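Local atomic coordinates of MmeI (PDB entry 5HR4), a protein that is a type IIL restriction-modification enzyme that probably methylates adenine at N6 in DNA, using S-adenosyl-L-methionine as methyl donor. Residues T358-A363 against D468-K473; N460-D465 against L511-A516; C476-N481 against A522-T527. All coordinates share one frame; numbering follows the deposited sequence.

Interaction 1 of 3, residues T358-A363 against D468-K473; sequences TFFDPA and DVLEAK. With SFG (sinefungin), chain H.
The CE1-CZ part of the Phe360 ring lies obliquely against CB and CG1 of Val469, with CE1 of Phe360 4.0 Å from CG1 of Val469 and CZ of Phe360 4.0 Å from CB of Val469. Leu470, the next residue of 468-473, adds a second touch, its CB lying 4.4 Å from CD2 of Phe360. One leucine branch then reaches past the ring toward Thr358, where CD2 of Leu470 is 3.9 Å from OG1 of Thr358. A methyl can offer that oxygen packing alone; the hydroxyl's hydrogen bond is with the carbonyl of Lys474.

What aims the ring is the Phe360 side chain's extended course, with CG anti to the backbone N (chi1 -170°). Trp466 meets the same ring edge-to-face. Strand 409-413 closes the layer: Ile412 touches both Phe360 and Val469, and Phe410 touches both Thr358 and Leu470.

Farther along, strand 359-361 runs into the Asp-Pro-Ala turn, part of the first conserved sequence motif of the Rossmann-like methyltransferases. Here the N-H of Ala363 makes a weak 3.3 Å bond to OD1 of Asp361, and the carbonyl O of Ala363 comes within 3.4 Å of CG of sinefungin. Pro362 O accepts from Trp517 NE1, a further hold on the turn. The segment therefore changes chemistry along its length: 468-473 is joined to Thr358 and Phe360 by apolar contact alone, with little directional demand, while at the sinefungin end backbone polar groups and the Asp361 carboxylate take over.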
loop_
_atom_site.group_PDB
_atom_site.type_symbol
_atom_site.label_atom_id
_atom_site.label_comp_id
_atom_site.label_asym_id
_atom_site.label_seq_id
_atom_site.Cartn_x
_atom_site.Cartn_y
_atom_site.Cartn_z
ATOM N N THR A 358 -17.675 3.143 18.634
ATOM C CA THR A 358 -16.836 1.953 18.500
ATOM C C THR A 358 -16.013 2.036 17.220
ATOM O O THR A 358 -16.497 2.527 16.187
ATOM C CB THR A 358 -17.674 0.664 18.507
ATOM O OG1 THR A 358 -18.729 0.762 17.545
ATOM C CG2 THR A 358 -18.299 0.443 19.860
ATOM N N PHE A 359 -14.763 1.562 17.291
ATOM C CA PHE A 359 -13.834 1.603 16.164
ATOM C C PHE A 359 -13.354 0.196 15.822
ATOM O O PHE A 359 -13.007 -0.582 16.712
ATOM C CB PHE A 359 -12.654 2.523 16.486
ATOM C CG PHE A 359 -13.077 3.925 16.850
ATOM C CD1 PHE A 359 -13.159 4.917 15.878
ATOM C CD2 PHE A 359 -13.436 4.235 18.150
ATOM C CE1 PHE A 359 -13.572 6.178 16.196
ATOM C CE2 PHE A 359 -13.837 5.517 18.474
ATOM C CZ PHE A 359 -13.900 6.485 17.494
ATOM N N PHE A 360 -13.305 -0.108 14.526
ATOM C CA PHE A 360 -13.135 -1.478 14.039
ATOM C C PHE A 360 -12.130 -1.507 12.887
ATOM O O PHE A 360 -12.452 -1.087 11.768
ATOM C CB PHE A 360 -14.494 -2.025 13.601
ATOM C CG PHE A 360 -14.512 -3.489 13.308
ATOM C CD1 PHE A 360 -13.403 -4.292 13.554
ATOM C CD2 PHE A 360 -15.661 -4.068 12.788
ATOM C CE1 PHE A 360 -13.425 -5.650 13.259
ATOM C CE2 PHE A 360 -15.704 -5.415 12.495
ATOM C CZ PHE A 360 -14.576 -6.215 12.730
ATOM N N ASP A 361 -10.932 -2.037 13.147
ATOM C CA ASP A 361 -9.870 -2.151 12.144
ATOM C C ASP A 361 -9.684 -3.607 11.704
ATOM O O ASP A 361 -8.977 -4.378 12.380
ATOM C CB ASP A 361 -8.560 -1.581 12.700
ATOM C CG ASP A 361 -7.423 -1.518 11.652
ATOM O OD1 ASP A 361 -7.553 -2.089 10.534
ATOM O OD2 ASP A 361 -6.366 -0.903 11.970
ATOM N N PRO A 362 -10.248 -4.012 10.543
ATOM C CA PRO A 362 -10.290 -5.432 10.164
ATOM C C PRO A 362 -9.003 -5.954 9.538
ATOM O O PRO A 362 -9.042 -6.879 8.723
ATOM C CB PRO A 362 -11.439 -5.489 9.145
ATOM C CG PRO A 362 -11.766 -4.021 8.789
ATOM C CD PRO A 362 -10.772 -3.145 9.477
ATOM N N ALA A 363 -7.865 -5.365 9.913
ATOM C CA ALA A 363 -6.535 -5.769 9.471
ATOM C C ALA A 363 -5.531 -4.954 10.282
ATOM O O ALA A 363 -4.594 -4.369 9.732
ATOM C CB ALA A 363 -6.368 -5.551 7.962
ATOM N N ASP A 468 -18.795 -11.580 14.514
ATOM C CA ASP A 468 -18.324 -12.259 15.719
ATOM C C ASP A 468 -17.360 -11.394 16.528
ATOM O O ASP A 468 -17.195 -11.619 17.733
ATOM C CB ASP A 468 -17.668 -13.588 15.360
ATOM C CG ASP A 468 -18.610 -14.513 14.634
ATOM O OD1 ASP A 468 -19.838 -14.352 14.821
ATOM O OD2 ASP A 468 -18.124 -15.390 13.879
ATOM N N VAL A 469 -16.724 -10.412 15.898
ATOM C CA VAL A 469 -15.883 -9.464 16.616
ATOM C C VAL A 469 -16.713 -8.323 17.178
ATOM O O VAL A 469 -16.480 -7.874 18.305
ATOM C CB VAL A 469 -14.774 -8.931 15.689
ATOM C CG1 VAL A 469 -13.811 -8.009 16.459
ATOM C CG2 VAL A 469 -14.051 -10.096 15.038
ATOM N N LEU A 470 -17.674 -7.844 16.392
ATOM C CA LEU A 470 -18.462 -6.673 16.758
ATOM C C LEU A 470 -19.735 -6.713 15.934
ATOM O O LEU A 470 -19.674 -6.706 14.698
ATOM C CB LEU A 470 -17.689 -5.376 16.506
ATOM C CG LEU A 470 -18.494 -4.092 16.743
ATOM C CD1 LEU A 470 -19.139 -4.154 18.106
ATOM C CD2 LEU A 470 -17.635 -2.837 16.632
ATOM N N GLU A 471 -20.883 -6.763 16.606
ATOM C CA GLU A 471 -22.143 -6.691 15.887
ATOM C C GLU A 471 -22.252 -5.350 15.152
ATOM O O GLU A 471 -22.038 -4.276 15.739
ATOM C CB GLU A 471 -23.308 -6.897 16.856
ATOM N N ALA A 472 -22.576 -5.426 13.853
ATOM C CA ALA A 472 -22.683 -4.235 13.012
ATOM C C ALA A 472 -23.568 -3.157 13.635
ATOM O O ALA A 472 -23.255 -1.964 13.552
ATOM C CB ALA A 472 -23.215 -4.621 11.632
ATOM N N LYS A 473 -24.683 -3.548 14.254
ATOM C CA LYS A 473 -25.572 -2.543 14.827
ATOM C C LYS A 473 -24.908 -1.780 15.959
ATOM O O LYS A 473 -25.326 -0.659 16.256
ATOM C CB LYS A 473 -26.878 -3.183 15.316
HETATM N N SFG H . -2.207 -0.642 10.207
HETATM C CA SFG H . -1.258 -1.496 10.890
HETATM C C SFG H . -0.305 -0.589 11.645
HETATM O O SFG H . -0.460 0.649 11.558
HETATM O OXT SFG H . 0.619 -1.055 12.353
HETATM C CB SFG H . -0.490 -2.343 9.882
HETATM C CG SFG H . -1.503 -3.102 9.038
HETATM C CD SFG H . -0.721 -3.708 7.894
HETATM N NE SFG H . -0.558 -2.666 6.899
HETATM C "C5'" SFG H . -1.432 -4.936 7.303
HETATM C "C4'" SFG H . -1.769 -6.052 8.350
HETATM O "O4'" SFG H . -2.660 -6.853 7.839
HETATM C "C3'" SFG H . -0.588 -6.980 8.681
HETATM O "O3'" SFG H . -0.259 -6.773 9.979
HETATM C "C2'" SFG H . -1.090 -8.432 8.425
HETATM O "O2'" SFG H . -0.666 -9.364 9.508
HETATM C "C1'" SFG H . -2.380 -8.321 8.445
HETATM N N9 SFG H . -3.049 -9.213 7.552
HETATM C C8 SFG H . -2.673 -9.601 6.336
HETATM N N7 SFG H . -3.621 -10.400 5.839
HETATM C C5 SFG H . -4.586 -10.496 6.753
HETATM C C6 SFG H . -5.767 -11.198 6.745
HETATM N N6 SFG H . -6.386 -12.055 5.764
HETATM N N1 SFG H . -6.594 -11.152 7.783
HETATM C C2 SFG H . -6.258 -10.399 8.858
HETATM N N3 SFG H . -5.087 -9.709 8.868
HETATM C C4 SFG H . -4.247 -9.758 7.810
#

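Interaction 2 of 3, residues N460-D465 against L511-A516; sequences NALQID and LDLVAA. With SFG (sinefungin), chain H.
Leu462 directs its forked end at Ala516 and crosses the Leu513 side chain at a slant. Both leucine branches straddle the alanine methyl: CD1 of Leu462 is 3.7 Å from CB of Ala516, and CD2 of Leu462 is 3.9 Å from that same CB. CD1 also meets the end of the other leucine, at 4.0 Å from CD1 of Leu513. This reach follows from a first torsion that sets CG of Leu462 anti to its carbonyl carbon (chi1 -59°).

The base of the fork serves a second surface, since CG of Leu462 lies 4.0 Å from N6 of sinefungin. Asn460 holds the backbone here with an Asx turn: its OD1 accepts from Leu462 N at 3.1 Å, in the carbonyl plane, and takes a weak bond from N6 of sinefungin as well. Ala461 N donates to N1 of sinefungin at 3.1 Å with an N-H...N angle of 149°. Across the contact, Asp512 forms another Asx turn, its OD1 receiving Val514 N almost straight on (177°) through the anti lone pair.

A side-chain oxygen, often an aspartate's and here an asparagine's, at N6 with the next backbone N-H at N1 is a familiar scheme in adenine methyltransferases.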
loop_
_atom_site.group_PDB
_atom_site.type_symbol
_atom_site.label_atom_id
_atom_site.label_comp_id
_atom_site.label_asym_id
_atom_site.label_seq_id
_atom_site.Cartn_x
_atom_site.Cartn_y
_atom_site.Cartn_z
ATOM N N ASN A 460 -8.402 -14.529 10.590
ATOM C CA ASN A 460 -8.208 -14.186 9.189
ATOM C C ASN A 460 -9.455 -13.454 8.716
ATOM O O ASN A 460 -10.464 -14.084 8.381
ATOM C CB ASN A 460 -7.934 -15.436 8.349
ATOM C CG ASN A 460 -7.671 -15.109 6.894
ATOM O OD1 ASN A 460 -8.434 -14.382 6.249
ATOM N ND2 ASN A 460 -6.575 -15.614 6.378
ATOM N N ALA A 461 -9.356 -12.125 8.639
ATOM C CA ALA A 461 -10.526 -11.274 8.447
ATOM C C ALA A 461 -11.311 -11.593 7.183
ATOM O O ALA A 461 -12.458 -11.143 7.052
ATOM C CB ALA A 461 -10.096 -9.816 8.402
ATOM N N LEU A 462 -10.725 -12.328 6.241
ATOM C CA LEU A 462 -11.436 -12.655 5.014
ATOM C C LEU A 462 -12.246 -13.940 5.133
ATOM O O LEU A 462 -13.183 -14.138 4.346
ATOM C CB LEU A 462 -10.450 -12.754 3.843
ATOM C CG LEU A 462 -9.607 -11.497 3.528
ATOM C CD1 LEU A 462 -8.868 -11.645 2.223
ATOM C CD2 LEU A 462 -10.443 -10.249 3.483
ATOM N N GLN A 463 -11.938 -14.792 6.123
ATOM C CA GLN A 463 -12.591 -16.084 6.285
ATOM C C GLN A 463 -13.679 -16.101 7.352
ATOM O O GLN A 463 -14.433 -17.070 7.411
ATOM C CB GLN A 463 -11.555 -17.172 6.620
ATOM C CG GLN A 463 -10.678 -17.587 5.456
ATOM C CD GLN A 463 -9.632 -18.627 5.839
ATOM O OE1 GLN A 463 -9.611 -19.112 6.970
ATOM N NE2 GLN A 463 -8.755 -18.971 4.892
ATOM N N ILE A 464 -13.790 -15.074 8.187
ATOM C CA ILE A 464 -14.732 -15.072 9.300
ATOM C C ILE A 464 -15.874 -14.086 9.038
ATOM O O ILE A 464 -15.831 -13.261 8.122
ATOM C CB ILE A 464 -14.043 -14.735 10.634
ATOM C CG1 ILE A 464 -13.420 -13.337 10.570
ATOM C CG2 ILE A 464 -13.009 -15.771 10.993
ATOM C CD1 ILE A 464 -12.859 -12.905 11.897
ATOM N N ASP A 465 -16.887 -14.153 9.891
ATOM C CA ASP A 465 -17.957 -13.166 9.906
ATOM C C ASP A 465 -17.578 -12.049 10.882
ATOM O O ASP A 465 -17.445 -12.299 12.088
ATOM C CB ASP A 465 -19.276 -13.833 10.308
ATOM C CG ASP A 465 -20.478 -12.916 10.160
ATOM O OD1 ASP A 465 -20.353 -11.820 9.571
ATOM O OD2 ASP A 465 -21.566 -13.308 10.621
ATOM N N LEU A 511 -7.433 -9.012 -9.072
ATOM C CA LEU A 511 -7.467 -7.910 -8.127
ATOM C C LEU A 511 -6.297 -7.998 -7.161
ATOM O O LEU A 511 -5.764 -9.074 -6.893
ATOM C CB LEU A 511 -8.785 -7.900 -7.344
ATOM C CG LEU A 511 -9.961 -7.397 -8.179
ATOM C CD1 LEU A 511 -11.283 -7.619 -7.479
ATOM C CD2 LEU A 511 -9.728 -5.938 -8.468
ATOM N N ASP A 512 -5.894 -6.846 -6.643
ATOM C CA ASP A 512 -4.984 -6.850 -5.511
ATOM C C ASP A 512 -5.697 -7.489 -4.327
ATOM O O ASP A 512 -6.928 -7.448 -4.223
ATOM C CB ASP A 512 -4.530 -5.420 -5.171
ATOM C CG ASP A 512 -3.232 -5.384 -4.338
ATOM O OD1 ASP A 512 -3.289 -5.728 -3.131
ATOM O OD2 ASP A 512 -2.158 -4.998 -4.882
ATOM N N LEU A 513 -4.919 -8.119 -3.444
ATOM C CA LEU A 513 -5.514 -8.680 -2.240
ATOM C C LEU A 513 -6.293 -7.624 -1.461
ATOM O O LEU A 513 -7.332 -7.932 -0.862
ATOM C CB LEU A 513 -4.439 -9.311 -1.352
ATOM C CG LEU A 513 -5.001 -10.070 -0.139
ATOM C CD1 LEU A 513 -6.124 -11.008 -0.556
ATOM C CD2 LEU A 513 -3.914 -10.812 0.588
ATOM N N VAL A 514 -5.813 -6.370 -1.453
ATOM C CA VAL A 514 -6.461 -5.353 -0.621
ATOM C C VAL A 514 -7.909 -5.147 -1.045
ATOM O O VAL A 514 -8.765 -4.804 -0.214
ATOM C CB VAL A 514 -5.677 -4.021 -0.649
ATOM C CG1 VAL A 514 -5.677 -3.403 -2.028
ATOM C CG2 VAL A 514 -6.255 -3.035 0.376
ATOM N N ALA A 515 -8.219 -5.378 -2.327
ATOM C CA ALA A 515 -9.592 -5.203 -2.787
ATOM C C ALA A 515 -10.564 -6.036 -1.968
ATOM O O ALA A 515 -11.667 -5.581 -1.675
ATOM C CB ALA A 515 -9.701 -5.550 -4.266
ATOM N N ALA A 516 -10.140 -7.226 -1.526
ATOM C CA ALA A 516 -11.004 -8.124 -0.755
ATOM C C ALA A 516 -11.691 -7.450 0.440
ATOM O O ALA A 516 -12.838 -7.775 0.758
ATOM C CB ALA A 516 -10.192 -9.317 -0.274
HETATM N N SFG H . -2.207 -0.642 10.207
HETATM C CA SFG H . -1.258 -1.496 10.890
HETATM C C SFG H . -0.305 -0.589 11.645
HETATM O O SFG H . -0.460 0.649 11.558
HETATM O OXT SFG H . 0.619 -1.055 12.353
HETATM C CB SFG H . -0.490 -2.343 9.882
HETATM C CG SFG H . -1.503 -3.102 9.038
HETATM C CD SFG H . -0.721 -3.708 7.894
HETATM N NE SFG H . -0.558 -2.666 6.899
HETATM C "C5'" SFG H . -1.432 -4.936 7.303
HETATM C "C4'" SFG H . -1.769 -6.052 8.350
HETATM O "O4'" SFG H . -2.660 -6.853 7.839
HETATM C "C3'" SFG H . -0.588 -6.980 8.681
HETATM O "O3'" SFG H . -0.259 -6.773 9.979
HETATM C "C2'" SFG H . -1.090 -8.432 8.425
HETATM O "O2'" SFG H . -0.666 -9.364 9.508
HETATM C "C1'" SFG H . -2.380 -8.321 8.445
HETATM N N9 SFG H . -3.049 -9.213 7.552
HETATM C C8 SFG H . -2.673 -9.601 6.336
HETATM N N7 SFG H . -3.621 -10.400 5.839
HETATM C C5 SFG H . -4.586 -10.496 6.753
HETATM C C6 SFG H . -5.767 -11.198 6.745
HETATM N N6 SFG H . -6.386 -12.055 5.764
HETATM N N1 SFG H . -6.594 -11.152 7.783
HETATM C C2 SFG H . -6.258 -10.399 8.858
HETATM N N3 SFG H . -5.087 -9.709 8.868
HETATM C C4 SFG H . -4.247 -9.758 7.810
#

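Interaction 3 of 3, residues C476-N481 against A522-T527; sequences CFILGN and AHYIQT. With SFG (sinefungin), chain H; nucleotides of chain B.
Ile478 meets Tyr524 and Ile525 in the close-packed part of the contact, where all three residues are buried. CD1 of Ile478 lies 3.4 Å from CD2 of Tyr524 and 3.6 Å from CE2 of Tyr524, approaching the ring obliquely. The same methyl is 4.0 Å from CG2 of Ile525, so one carbon touches both Tyr524 of helix 517-524 and the residue that follows it in sequence. Cys533 of the neighbouring strand 532-538 touches both isoleucines, and the Tyr524 hydroxyl is hydrogen-bonded to the carbonyl O of Leu470.

The remainder of 522-527 is loose by comparison. His523, Gln526 and Thr527 are exposed, and the threonine makes a weak bond from its OG1 to the carbonyl O of Tyr524 at 3.4 Å.

Beyond Gly480, whose backbone angles themselves call for glycine, strand 477-480 delivers Asn481, the first residue of the Asn-Pro-Pro-Phe motif of adenine methyltransferases. Its CG stands anti to the backbone N (chi1 179°), carrying the amide to DA7 of chain B. ND2 of Asn481 donates to N1 of that adenine at 3.2 Å, and OD1 of Asn481 takes a weak bond from its N6. The carbonyl O of Asn481 accepts from NE of sinefungin at 2.9 Å. Exchanging Asn481 for an alanine removes the amide and is likely to leave N1 of the adenine without its donor, Thr316 without its partner and the base freer to shift. Because the amide engages the base-pairing edge of the adenine, the geometry is consistent with a nucleotide swung out of the duplex.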
loop_
_atom_site.group_PDB
_atom_site.type_symbol
_atom_site.label_atom_id
_atom_site.label_comp_id
_atom_site.label_asym_id
_atom_site.label_seq_id
_atom_site.Cartn_x
_atom_site.Cartn_y
_atom_site.Cartn_z
ATOM N N CYS A 476 -19.534 1.710 14.664
ATOM C CA CYS A 476 -19.579 3.066 14.121
ATOM C C CYS A 476 -18.605 3.287 12.969
ATOM O O CYS A 476 -19.037 3.656 11.867
ATOM C CB CYS A 476 -19.317 4.079 15.239
ATOM S SG CYS A 476 -20.630 4.099 16.448
ATOM N N PHE A 477 -17.304 3.089 13.172
ATOM C CA PHE A 477 -16.344 3.337 12.109
ATOM C C PHE A 477 -15.520 2.089 11.803
ATOM O O PHE A 477 -15.155 1.324 12.703
ATOM C CB PHE A 477 -15.446 4.511 12.470
ATOM C CG PHE A 477 -16.205 5.710 12.874
ATOM C CD1 PHE A 477 -16.613 6.641 11.930
ATOM C CD2 PHE A 477 -16.560 5.904 14.196
ATOM C CE1 PHE A 477 -17.337 7.758 12.300
ATOM C CE2 PHE A 477 -17.298 7.013 14.567
ATOM C CZ PHE A 477 -17.677 7.941 13.616
ATOM N N ILE A 478 -15.255 1.892 10.514
ATOM C CA ILE A 478 -14.371 0.853 10.016
ATOM C C ILE A 478 -13.211 1.566 9.339
ATOM O O ILE A 478 -13.408 2.284 8.350
ATOM C CB ILE A 478 -15.094 -0.096 9.048
ATOM C CG1 ILE A 478 -16.115 -0.944 9.796
ATOM C CG2 ILE A 478 -14.125 -1.024 8.347
ATOM C CD1 ILE A 478 -16.887 -1.811 8.881
ATOM N N LEU A 479 -12.008 1.397 9.887
ATOM C CA LEU A 479 -10.826 2.022 9.322
ATOM C C LEU A 479 -9.646 1.071 9.389
ATOM O O LEU A 479 -9.573 0.214 10.270
ATOM C CB LEU A 479 -10.477 3.315 10.052
ATOM C CG LEU A 479 -10.600 3.384 11.570
ATOM C CD1 LEU A 479 -9.415 2.802 12.237
ATOM C CD2 LEU A 479 -10.702 4.849 11.942
ATOM N N GLY A 480 -8.709 1.242 8.471
ATOM C CA GLY A 480 -7.442 0.559 8.602
ATOM C C GLY A 480 -6.682 0.542 7.298
ATOM O O GLY A 480 -7.130 1.056 6.277
ATOM N N ASN A 481 -5.512 -0.102 7.357
ATOM C CA ASN A 481 -4.567 -0.169 6.248
ATOM C C ASN A 481 -4.324 -1.631 5.886
ATOM O O ASN A 481 -3.305 -2.218 6.277
ATOM C CB ASN A 481 -3.261 0.539 6.600
ATOM C CG ASN A 481 -2.255 0.475 5.481
ATOM O OD1 ASN A 481 -2.611 0.293 4.312
ATOM N ND2 ASN A 481 -0.988 0.613 5.826
ATOM N N ALA A 522 -18.444 -3.777 2.700
ATOM C CA ALA A 522 -19.696 -3.428 2.028
ATOM C C ALA A 522 -20.830 -4.369 2.421
ATOM O O ALA A 522 -21.976 -3.936 2.562
ATOM C CB ALA A 522 -19.508 -3.430 0.516
ATOM N N HIS A 523 -20.537 -5.658 2.600
ATOM C CA HIS A 523 -21.577 -6.577 3.060
ATOM C C HIS A 523 -21.869 -6.378 4.544
ATOM O O HIS A 523 -23.028 -6.418 4.968
ATOM C CB HIS A 523 -21.174 -8.025 2.765
ATOM C CG HIS A 523 -21.418 -8.437 1.341
ATOM N ND1 HIS A 523 -20.397 -8.651 0.436
ATOM C CD2 HIS A 523 -22.570 -8.654 0.662
ATOM C CE1 HIS A 523 -20.909 -8.992 -0.735
ATOM N NE2 HIS A 523 -22.225 -9.002 -0.624
ATOM N N TYR A 524 -20.830 -6.119 5.336
ATOM C CA TYR A 524 -20.992 -5.930 6.770
ATOM C C TYR A 524 -21.903 -4.750 7.098
ATOM O O TYR A 524 -22.768 -4.847 7.977
ATOM C CB TYR A 524 -19.615 -5.733 7.387
ATOM C CG TYR A 524 -19.598 -5.452 8.871
ATOM C CD1 TYR A 524 -19.894 -6.447 9.791
ATOM C CD2 TYR A 524 -19.236 -4.209 9.354
ATOM C CE1 TYR A 524 -19.857 -6.189 11.152
ATOM C CE2 TYR A 524 -19.193 -3.950 10.709
ATOM C CZ TYR A 524 -19.500 -4.941 11.599
ATOM O OH TYR A 524 -19.452 -4.692 12.950
ATOM N N ILE A 525 -21.716 -3.614 6.422
ATOM C CA ILE A 525 -22.482 -2.420 6.782
ATOM C C ILE A 525 -23.867 -2.426 6.171
ATOM O O ILE A 525 -24.651 -1.503 6.433
ATOM C CB ILE A 525 -21.760 -1.113 6.382
ATOM C CG1 ILE A 525 -21.702 -0.955 4.866
ATOM C CG2 ILE A 525 -20.355 -1.089 6.953
ATOM C CD1 ILE A 525 -21.092 0.365 4.439
ATOM N N GLN A 526 -24.196 -3.436 5.363
ATOM C CA GLN A 526 -25.514 -3.477 4.743
ATOM C C GLN A 526 -26.618 -3.448 5.794
ATOM O O GLN A 526 -27.719 -2.957 5.521
ATOM C CB GLN A 526 -25.630 -4.723 3.854
ATOM C CG GLN A 526 -26.498 -4.546 2.611
ATOM C CD GLN A 526 -25.900 -3.571 1.598
ATOM O OE1 GLN A 526 -24.794 -3.783 1.102
ATOM N NE2 GLN A 526 -26.630 -2.496 1.288
ATOM N N THR A 527 -26.330 -3.929 7.014
ATOM C CA THR A 527 -27.300 -3.956 8.104
ATOM C C THR A 527 -27.326 -2.672 8.932
ATOM O O THR A 527 -28.170 -2.562 9.830
ATOM C CB THR A 527 -27.031 -5.147 9.050
ATOM O OG1 THR A 527 -25.719 -5.035 9.611
ATOM C CG2 THR A 527 -27.116 -6.473 8.317
HETATM N N SFG H . -2.207 -0.642 10.207
HETATM C CA SFG H . -1.258 -1.496 10.890
HETATM C C SFG H . -0.305 -0.589 11.645
HETATM O O SFG H . -0.460 0.649 11.558
HETATM O OXT SFG H . 0.619 -1.055 12.353
HETATM C CB SFG H . -0.490 -2.343 9.882
HETATM C CG SFG H . -1.503 -3.102 9.038
HETATM C CD SFG H . -0.721 -3.708 7.894
HETATM N NE SFG H . -0.558 -2.666 6.899
HETATM C "C5'" SFG H . -1.432 -4.936 7.303
HETATM C "C4'" SFG H . -1.769 -6.052 8.350
HETATM O "O4'" SFG H . -2.660 -6.853 7.839
HETATM C "C3'" SFG H . -0.588 -6.980 8.681
HETATM O "O3'" SFG H . -0.259 -6.773 9.979
HETATM C "C2'" SFG H . -1.090 -8.432 8.425
HETATM O "O2'" SFG H . -0.666 -9.364 9.508
HETATM C "C1'" SFG H . -2.380 -8.321 8.445
HETATM N N9 SFG H . -3.049 -9.213 7.552
HETATM C C8 SFG H . -2.673 -9.601 6.336
HETATM N N7 SFG H . -3.621 -10.400 5.839
HETATM C C5 SFG H . -4.586 -10.496 6.753
HETATM C C6 SFG H . -5.767 -11.198 6.745
HETATM N N6 SFG H . -6.386 -12.055 5.764
HETATM N N1 SFG H . -6.594 -11.152 7.783
HETATM C C2 SFG H . -6.258 -10.399 8.858
HETATM N N3 SFG H . -5.087 -9.709 8.868
HETATM C C4 SFG H . -4.247 -9.758 7.810
ATOM P P DA B 7 3.757 -6.087 -4.734
ATOM O OP1 DA B 7 4.641 -7.069 -4.047
ATOM O OP2 DA B 7 2.306 -6.374 -4.852
ATOM O "O5'" DA B 7 4.013 -4.663 -4.088
ATOM C "C5'" DA B 7 3.205 -4.153 -3.107
ATOM C "C4'" DA B 7 4.045 -3.212 -2.303
ATOM O "O4'" DA B 7 3.269 -2.622 -1.263
ATOM C "C3'" DA B 7 5.254 -3.850 -1.640
ATOM O "O3'" DA B 7 6.333 -2.968 -1.800
ATOM C "C2'" DA B 7 4.827 -3.980 -0.175
ATOM C "C1'" DA B 7 3.901 -2.789 -0.014
ATOM N N9 DA B 7 2.808 -2.969 0.932
ATOM C C8 DA B 7 2.041 -4.076 1.088
ATOM N N7 DA B 7 1.080 -3.929 1.950
ATOM C C5 DA B 7 1.204 -2.616 2.375
ATOM C C6 DA B 7 0.463 -1.827 3.294
ATOM N N6 DA B 7 -0.583 -2.284 3.986
ATOM N N1 DA B 7 0.853 -0.551 3.482
ATOM C C2 DA B 7 1.900 -0.098 2.797
ATOM N N3 DA B 7 2.661 -0.740 1.903
ATOM C C4 DA B 7 2.253 -2.007 1.742
#

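Overall arrangement
All three contacts join parts of one Rossmann-like methyltransferase domain by apolar packing, yet each leads to sinefungin by another route. Interactions 1 and 3 share the sheet: strands 359-361 and 477-480 are neighbours, joined by a probable backbone bond from Phe360 to Phe477. Each has a different partner packed on it, and the partners themselves meet where the Tyr524 hydroxyl approaches the Leu470 carbonyl. Interaction 2 involves neither strand and pairs two loops, about 15 Å between centres from interaction 1, although Pro362 and Ala461 touch. Interactions 2 and 3 are buried at their touching residues, whereas interaction 1 is partly open. Chemistry follows place: 358-363 skirts the sugar and tail, 460-465 reads the adenine, and 476-481 bridges sinefungin and DNA.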